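Local coordinates for extracellular solute-binding protein family 1 (Pseudothermotoga lettingae, PDB 5CI5) that probably serves as the substrate-binding component of a sugar ABC transporter and holds alpha-D-tagatopyranose in its pocket, at residues I27-G31 against Q32-L36; D67-V70 against T71-A75; W316-A319 against E320-S324. All coordinates share one frame; numbering follows the deposited sequence.

Contact 1 of 3, residues I27-G31 against Q32-L36; sequences IWIGG and QVAEL. With T6T (alpha-D-tagatopyranose), chain C.
Gly31 O takes the N-H of Ala34 N at 3.0 Å, and this bond turns the chain from the end of strand 25-30 straight into a short 3-10 segment. The donor stands above the plane of the Gly31 carbonyl, 49° out of it. Here packing is tight: Ala34 CB lies 3.3 Å from Gly31 O, and this methyl also meets Ile29, whose CG2 is 4.2 Å away. With a positive phi of 102°, Gly31 has no room for a CB, which would jam against Gln32 N and the carbonyl O of Gly30. Val33 CG1 touches the same Ile29 methyl. The looser part is wet: a water bridges the backbone, donating to Gly30 O and accepting from Val33 N at 3.0 Å, and Glu35, on the exposed side, scarcely touches the strand.

The Gln32 side chain points away from the strand into the pocket, although its CB still touches Gly31. Its chain bends at chi2 (94°), which carries Gln32 OE1 to within 2.6 Å of the ligand's O2, the donor of that bond, while NE2 is bonded to Asp248. A strand end that passes through a glycine and a 3-10 turn here brings Gln32 to the tagatose site of a type 2 periplasmic-binding-protein fold, as its family suggests.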
loop_
_atom_site.group_PDB
_atom_site.type_symbol
_atom_site.label_atom_id
_atom_site.label_comp_id
_atom_site.label_asym_id
_atom_site.label_seq_id
_atom_site.Cartn_x
_atom_site.Cartn_y
_atom_site.Cartn_z
ATOM N N ILE A 27 2.335 19.710 8.779
ATOM C CA ILE A 27 2.375 18.293 8.440
ATOM C C ILE A 27 1.442 17.988 7.270
ATOM O O ILE A 27 0.313 18.441 7.239
ATOM C CB ILE A 27 2.035 17.385 9.660
ATOM C CG1 ILE A 27 2.187 15.896 9.303
ATOM C CG2 ILE A 27 0.642 17.653 10.227
ATOM C CD1 ILE A 27 2.038 14.930 10.491
ATOM N N TRP A 28 1.940 17.221 6.303
ATOM C CA TRP A 28 1.128 16.710 5.212
ATOM C C TRP A 28 0.895 15.235 5.410
ATOM O O TRP A 28 1.861 14.461 5.468
ATOM C CB TRP A 28 1.809 16.937 3.873
ATOM C CG TRP A 28 1.760 18.352 3.433
ATOM C CD1 TRP A 28 1.342 19.432 4.165
ATOM C CD2 TRP A 28 2.111 18.851 2.138
ATOM N NE1 TRP A 28 1.422 20.584 3.395
ATOM C CE2 TRP A 28 1.883 20.247 2.150
ATOM C CE3 TRP A 28 2.589 18.255 0.964
ATOM C CZ2 TRP A 28 2.131 21.048 1.038
ATOM C CZ3 TRP A 28 2.826 19.062 -0.137
ATOM C CH2 TRP A 28 2.597 20.430 -0.094
ATOM N N ILE A 29 -0.379 14.851 5.477
ATOM C CA ILE A 29 -0.779 13.464 5.662
ATOM C C ILE A 29 -1.449 13.018 4.382
ATOM O O ILE A 29 -2.390 13.649 3.904
ATOM C CB ILE A 29 -1.721 13.301 6.853
ATOM C CG1 ILE A 29 -1.067 13.880 8.106
ATOM C CG2 ILE A 29 -2.083 11.828 7.070
ATOM C CD1 ILE A 29 -1.969 14.022 9.296
ATOM N N GLY A 30 -0.924 11.935 3.823
ATOM C CA GLY A 30 -1.363 11.467 2.531
ATOM C C GLY A 30 -1.672 9.989 2.480
ATOM O O GLY A 30 -1.155 9.195 3.262
ATOM N N GLY A 31 -2.543 9.636 1.544
ATOM C CA GLY A 31 -2.902 8.255 1.322
ATOM C C GLY A 31 -4.236 7.956 1.944
ATOM O O GLY A 31 -4.930 8.847 2.450
ATOM N N GLN A 32 -4.613 6.686 1.929
ATOM C CA GLN A 32 -5.930 6.306 2.403
ATOM C C GLN A 32 -6.167 6.648 3.883
ATOM O O GLN A 32 -7.297 6.912 4.256
ATOM C CB GLN A 32 -6.148 4.815 2.162
ATOM C CG GLN A 32 -6.061 4.399 0.727
ATOM C CD GLN A 32 -4.694 3.909 0.303
ATOM O OE1 GLN A 32 -3.640 4.284 0.857
ATOM N NE2 GLN A 32 -4.693 3.054 -0.714
ATOM N N VAL A 33 -5.115 6.682 4.702
ATOM C CA VAL A 33 -5.275 6.927 6.130
ATOM C C VAL A 33 -5.666 8.387 6.397
ATOM O O VAL A 33 -6.122 8.732 7.476
ATOM C CB VAL A 33 -3.975 6.531 6.909
ATOM C CG1 VAL A 33 -2.966 7.647 6.928
ATOM C CG2 VAL A 33 -4.293 6.118 8.330
ATOM N N ALA A 34 -5.511 9.244 5.400
ATOM C CA ALA A 34 -5.902 10.640 5.556
ATOM C C ALA A 34 -7.423 10.783 5.640
ATOM O O ALA A 34 -7.915 11.838 6.013
ATOM C CB ALA A 34 -5.335 11.489 4.409
ATOM N N GLU A 35 -8.172 9.718 5.342
ATOM C CA GLU A 35 -9.629 9.774 5.509
ATOM C C GLU A 35 -10.062 9.767 6.971
ATOM O O GLU A 35 -11.206 10.121 7.263
ATOM C CB GLU A 35 -10.304 8.607 4.778
ATOM C CG GLU A 35 -9.990 8.608 3.302
ATOM C CD GLU A 35 -10.774 7.563 2.509
ATOM O OE1 GLU A 35 -11.763 7.002 3.029
ATOM O OE2 GLU A 35 -10.393 7.322 1.351
ATOM N N LEU A 36 -9.172 9.346 7.875
ATOM C CA LEU A 36 -9.516 9.222 9.284
ATOM C C LEU A 36 -9.261 10.570 9.951
ATOM O O LEU A 36 -8.493 10.656 10.899
ATOM C CB LEU A 36 -8.719 8.101 9.955
ATOM C CG LEU A 36 -8.837 6.728 9.291
ATOM C CD1 LEU A 36 -7.955 5.713 9.966
ATOM C CD2 LEU A 36 -10.293 6.261 9.278
HETATM O O3 T6T C . 0.369 -0.015 1.083
HETATM C C3 T6T C . 0.274 1.404 1.139
HETATM C C4 T6T C . 1.244 2.000 0.119
HETATM O O4 T6T C . 2.564 1.487 0.340
HETATM C C5 T6T C . 0.747 1.642 -1.265
HETATM O O5 T6T C . 1.616 2.186 -2.259
HETATM C C6 T6T C . -0.683 2.135 -1.458
HETATM O O6 T6T C . -1.520 1.526 -0.476
HETATM C C2 T6T C . -1.135 1.823 0.870
HETATM O O2 T6T C . -1.268 3.231 1.101
HETATM C C1 T6T C . -2.127 1.083 1.794
HETATM O O1 T6T C . -1.841 1.219 3.138
HETATM O O HOH W 1 -2.204 6.383 3.911
#

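Contact 2 of 3, residues D67-V70 against T71-A75; sequences DKLV and TALQA
Thr71 doubles its grip on Asp67 O within helix 62-75, an alpha-helix with regular i to i+4 bonding: Thr71 OG1 donates to that carbonyl at 2.7 Å and the backbone N at 3.0 Å. The two donors come from opposite faces of the carbonyl plane, each tilted about 30° from it. OG1 can turn back on the helix because it sits beside its own backbone N (chi1 -63°), the usual way for a helical threonine to bond the preceding turn.

On the exposed side Gln74 runs out from the backbone, extended beyond CG, and passes over Val70. Gln74 CB lies 3.4 Å from Val70 O, the carbonyl that its own N bonds, and CG comes nearer still to this oxygen. Gln74 CD lies between the two, 3.7 Å from Val70 CG1 and hardly farther from Val70 O. At the tip, Gln74 OE1 is 3.9 Å from Val70 O and a little farther from Val70 CG1, whereas NE2 has Val70 CG1 as its nearest neighbour. Trp98 also touches Val70 and Gln74.

On the buried side Leu69 and Leu73 meet, and Phe93 of helix 89-95 packs on both. Leu69 places CG anti to the backbone N (chi1 -178°), bringing it across Leu73 at a slant, with Leu69 CG and Leu73 CD1 4.0 Å apart. Leu73 CG itself stands 3.3 Å from Leu69 O, the oxygen that accepts the N-H of Leu73.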
loop_
_atom_site.group_PDB
_atom_site.type_symbol
_atom_site.label_atom_id
_atom_site.label_comp_id
_atom_site.label_asym_id
_atom_site.label_seq_id
_atom_site.Cartn_x
_atom_site.Cartn_y
_atom_site.Cartn_z
ATOM N N ASP A 67 2.365 13.387 -6.937
ATOM C CA ASP A 67 2.603 14.535 -7.800
ATOM C C ASP A 67 2.585 15.842 -7.011
ATOM O O ASP A 67 3.411 16.717 -7.259
ATOM C CB ASP A 67 1.576 14.572 -8.924
ATOM C CG ASP A 67 1.797 13.463 -9.947
ATOM O OD1 ASP A 67 2.934 12.936 -10.047
ATOM O OD2 ASP A 67 0.828 13.110 -10.645
ATOM N N LYS A 68 1.669 15.972 -6.058
ATOM C CA LYS A 68 1.646 17.169 -5.216
ATOM C C LYS A 68 2.886 17.284 -4.332
ATOM O O LYS A 68 3.446 18.382 -4.144
ATOM C CB LYS A 68 0.389 17.171 -4.355
ATOM C CG LYS A 68 -0.882 17.366 -5.175
ATOM C CD LYS A 68 -2.131 17.312 -4.293
ATOM C CE LYS A 68 -3.348 17.924 -4.997
ATOM N NZ LYS A 68 -3.675 17.196 -6.232
ATOM N N LEU A 69 3.309 16.159 -3.763
ATOM C CA LEU A 69 4.466 16.187 -2.877
ATOM C C LEU A 69 5.749 16.506 -3.677
ATOM O O LEU A 69 6.550 17.337 -3.261
ATOM C CB LEU A 69 4.590 14.861 -2.106
ATOM C CG LEU A 69 5.747 14.784 -1.099
ATOM C CD1 LEU A 69 5.723 15.982 -0.116
ATOM C CD2 LEU A 69 5.719 13.440 -0.343
ATOM N N VAL A 70 5.911 15.879 -4.834
ATOM C CA VAL A 70 7.055 16.160 -5.684
ATOM C C VAL A 70 7.076 17.651 -6.066
ATOM O O VAL A 70 8.113 18.318 -6.009
ATOM C CB VAL A 70 7.044 15.291 -6.956
ATOM C CG1 VAL A 70 8.083 15.786 -7.958
ATOM C CG2 VAL A 70 7.322 13.841 -6.595
ATOM N N THR A 71 5.912 18.165 -6.436
ATOM C CA THR A 71 5.799 19.574 -6.820
ATOM C C THR A 71 6.342 20.478 -5.720
ATOM O O THR A 71 7.120 21.410 -5.966
ATOM C CB THR A 71 4.324 19.940 -7.112
ATOM O OG1 THR A 71 3.862 19.166 -8.228
ATOM C CG2 THR A 71 4.172 21.441 -7.417
ATOM N N ALA A 72 5.957 20.179 -4.488
ATOM C CA ALA A 72 6.393 20.969 -3.349
ATOM C C ALA A 72 7.890 20.806 -3.067
ATOM O O ALA A 72 8.590 21.772 -2.751
ATOM C CB ALA A 72 5.591 20.591 -2.125
ATOM N N LEU A 73 8.385 19.579 -3.138
ATOM C CA LEU A 73 9.771 19.348 -2.798
ATOM C C LEU A 73 10.686 19.960 -3.848
ATOM O O LEU A 73 11.741 20.520 -3.519
ATOM C CB LEU A 73 10.052 17.854 -2.637
ATOM C CG LEU A 73 9.369 17.129 -1.484
ATOM C CD1 LEU A 73 9.602 15.641 -1.557
ATOM C CD2 LEU A 73 9.866 17.677 -0.140
ATOM N N GLN A 74 10.279 19.890 -5.110
ATOM C CA GLN A 74 11.034 20.548 -6.173
ATOM C C GLN A 74 11.138 22.044 -5.932
ATOM O O GLN A 74 12.178 22.643 -6.197
ATOM C CB GLN A 74 10.393 20.318 -7.534
ATOM C CG GLN A 74 10.476 18.927 -8.047
ATOM C CD GLN A 74 9.754 18.772 -9.379
ATOM O OE1 GLN A 74 8.805 19.506 -9.675
ATOM N NE2 GLN A 74 10.209 17.824 -10.193
ATOM N N ALA A 75 10.053 22.644 -5.444
ATOM C CA ALA A 75 9.989 24.092 -5.234
ATOM C C ALA A 75 10.634 24.548 -3.920
ATOM O O ALA A 75 10.879 25.729 -3.728
ATOM C CB ALA A 75 8.535 24.546 -5.287
#

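Contact 3 of 3, residues W316-A319 against E320-S324; sequences WKLA and EYLTS
Glu320 reaches back to two side chains of the preceding turn of helix 312-322, Trp316 four residues earlier and Lys317 three earlier, in the i to i+4 and i to i+3 pairings of an alpha-helix. Its CG stands anti to the backbone N (chi1 -175°) and the chain beyond is extended, so the carboxylate is delivered to the edge of the indole. Trp316 NE1 donates to Glu320 OE2 at 2.9 Å, but the bond is bent (140°) and meets the oxygen from above the carboxylate plane, ring and carboxylate being 87° apart. Glu320 CB lies over one face of the indole, toward its rim, and His105 stacks on Trp316.

Lys317 bends at chi2 and runs beside the glutamate, pointing the same way. Lys317 NZ makes a salt bridge to Glu320 OE1, on the syn lone pair, at 2.9 Å. A water also donates to OE1 and to Lys317 O, joining the carboxylate to the backbone. Were Glu320 replaced by an alanine, Trp316 NE1 would probably lose this acceptor and the Lys317 ammonium its counter-charge.

On the buried side Leu318 CD1 meets Leu322 CG at 3.9 Å, both leucines touching Ile27 of strand 25-30, while Tyr321 leads toward helix 37-51, where its OH bonds Val43 O. At the helix end Thr323 N and OG1 both donate to Ala319 O from opposite faces of its plane, with Thr323 OG1 at 2.9 Å.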
loop_
_atom_site.group_PDB
_atom_site.type_symbol
_atom_site.label_atom_id
_atom_site.label_comp_id
_atom_site.label_asym_id
_atom_site.label_seq_id
_atom_site.Cartn_x
_atom_site.Cartn_y
_atom_site.Cartn_z
ATOM N N TRP A 316 10.936 16.850 13.835
ATOM C CA TRP A 316 11.329 15.593 14.467
ATOM C C TRP A 316 10.497 15.348 15.733
ATOM O O TRP A 316 10.021 14.223 15.944
ATOM C CB TRP A 316 12.839 15.544 14.804
ATOM C CG TRP A 316 13.060 14.411 15.704
ATOM C CD1 TRP A 316 13.221 14.461 17.048
ATOM C CD2 TRP A 316 13.055 13.029 15.343
ATOM N NE1 TRP A 316 13.321 13.194 17.562
ATOM C CE2 TRP A 316 13.226 12.294 16.534
ATOM C CE3 TRP A 316 12.912 12.343 14.141
ATOM C CZ2 TRP A 316 13.266 10.913 16.555
ATOM C CZ3 TRP A 316 12.960 10.952 14.165
ATOM C CH2 TRP A 316 13.131 10.260 15.366
ATOM N N LYS A 317 10.300 16.374 16.577
ATOM C CA LYS A 317 9.499 16.199 17.795
ATOM C C LYS A 317 8.099 15.685 17.488
ATOM O O LYS A 317 7.598 14.782 18.172
ATOM C CB LYS A 317 9.393 17.517 18.597
ATOM C CG LYS A 317 10.552 17.720 19.545
ATOM C CD LYS A 317 10.393 16.781 20.742
ATOM C CE LYS A 317 11.660 16.661 21.559
ATOM N NZ LYS A 317 11.560 15.526 22.520
ATOM N N LEU A 318 7.472 16.212 16.439
ATOM C CA LEU A 318 6.175 15.695 16.011
ATOM C C LEU A 318 6.265 14.230 15.530
ATOM O O LEU A 318 5.423 13.409 15.882
ATOM C CB LEU A 318 5.583 16.588 14.907
ATOM C CG LEU A 318 4.222 16.200 14.317
ATOM C CD1 LEU A 318 3.170 16.047 15.397
ATOM C CD2 LEU A 318 3.787 17.265 13.287
ATOM N N ALA A 319 7.282 13.902 14.730
ATOM C CA ALA A 319 7.469 12.520 14.248
ATOM C C ALA A 319 7.636 11.549 15.431
ATOM O O ALA A 319 7.024 10.484 15.470
ATOM C CB ALA A 319 8.662 12.443 13.305
ATOM N N GLU A 320 8.439 11.957 16.395
ATOM C CA GLU A 320 8.690 11.180 17.607
ATOM C C GLU A 320 7.397 10.929 18.369
ATOM O O GLU A 320 7.080 9.792 18.747
ATOM C CB GLU A 320 9.695 11.946 18.464
ATOM C CG GLU A 320 10.193 11.300 19.693
ATOM C CD GLU A 320 11.167 12.244 20.372
ATOM O OE1 GLU A 320 10.710 13.160 21.080
ATOM O OE2 GLU A 320 12.368 12.122 20.125
ATOM N N TYR A 321 6.606 11.983 18.527
ATOM C CA TYR A 321 5.334 11.858 19.219
ATOM C C TYR A 321 4.382 10.929 18.458
ATOM O O TYR A 321 3.776 10.015 19.037
ATOM C CB TYR A 321 4.689 13.238 19.422
ATOM C CG TYR A 321 3.205 13.181 19.719
ATOM C CD1 TYR A 321 2.723 13.004 21.013
ATOM C CD2 TYR A 321 2.274 13.268 18.691
ATOM C CE1 TYR A 321 1.341 12.943 21.257
ATOM C CE2 TYR A 321 0.911 13.200 18.930
ATOM C CZ TYR A 321 0.451 13.038 20.205
ATOM O OH TYR A 321 -0.928 12.964 20.420
ATOM N N LEU A 322 4.246 11.159 17.160
ATOM C CA LEU A 322 3.329 10.362 16.355
ATOM C C LEU A 322 3.669 8.873 16.330
ATOM O O LEU A 322 2.782 8.052 16.156
ATOM C CB LEU A 322 3.277 10.878 14.932
ATOM C CG LEU A 322 2.597 12.230 14.749
ATOM C CD1 LEU A 322 2.729 12.678 13.340
ATOM C CD2 LEU A 322 1.115 12.167 15.161
ATOM N N THR A 323 4.948 8.543 16.491
ATOM C CA THR A 323 5.393 7.162 16.421
ATOM C C THR A 323 5.728 6.639 17.818
ATOM O O THR A 323 6.474 5.676 17.945
ATOM C CB THR A 323 6.603 7.022 15.463
ATOM O OG1 THR A 323 6.437 7.910 14.346
ATOM C CG2 THR A 323 6.702 5.612 14.939
ATOM N N SER A 324 5.150 7.259 18.851
ATOM C CA SER A 324 5.321 6.800 20.230
ATOM C C SER A 324 4.369 5.660 20.568
ATOM O O SER A 324 3.351 5.439 19.913
ATOM C CB SER A 324 5.105 7.941 21.227
ATOM O OG SER A 324 3.745 8.356 21.214
HETATM O O HOH W 2 8.142 13.975 20.851
#

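The three contacts follow one another along the chain and lie around one mixed sheet. Contact 1 continues strand 25-30 of that sheet into the sugar pocket, whereas contacts 2 and 3 lie within helices 62-75 and 312-322, each with its centre 16 Å from that of contact 1. Both helices pack on this strand: Trp28 CH2 meets Ala72 CB at 3.6 Å, and Ile27 CD1 meets Leu322 CD1 at 3.7 Å. Neighbouring strand residues thus serve different helices, while contacts 2 and 3 are about 14 Å apart at their nearest atoms. The strand is thereby sandwiched between helices from distant parts of the sequence, and the 3-10 turn that follows it presents Gln32 to the ligand.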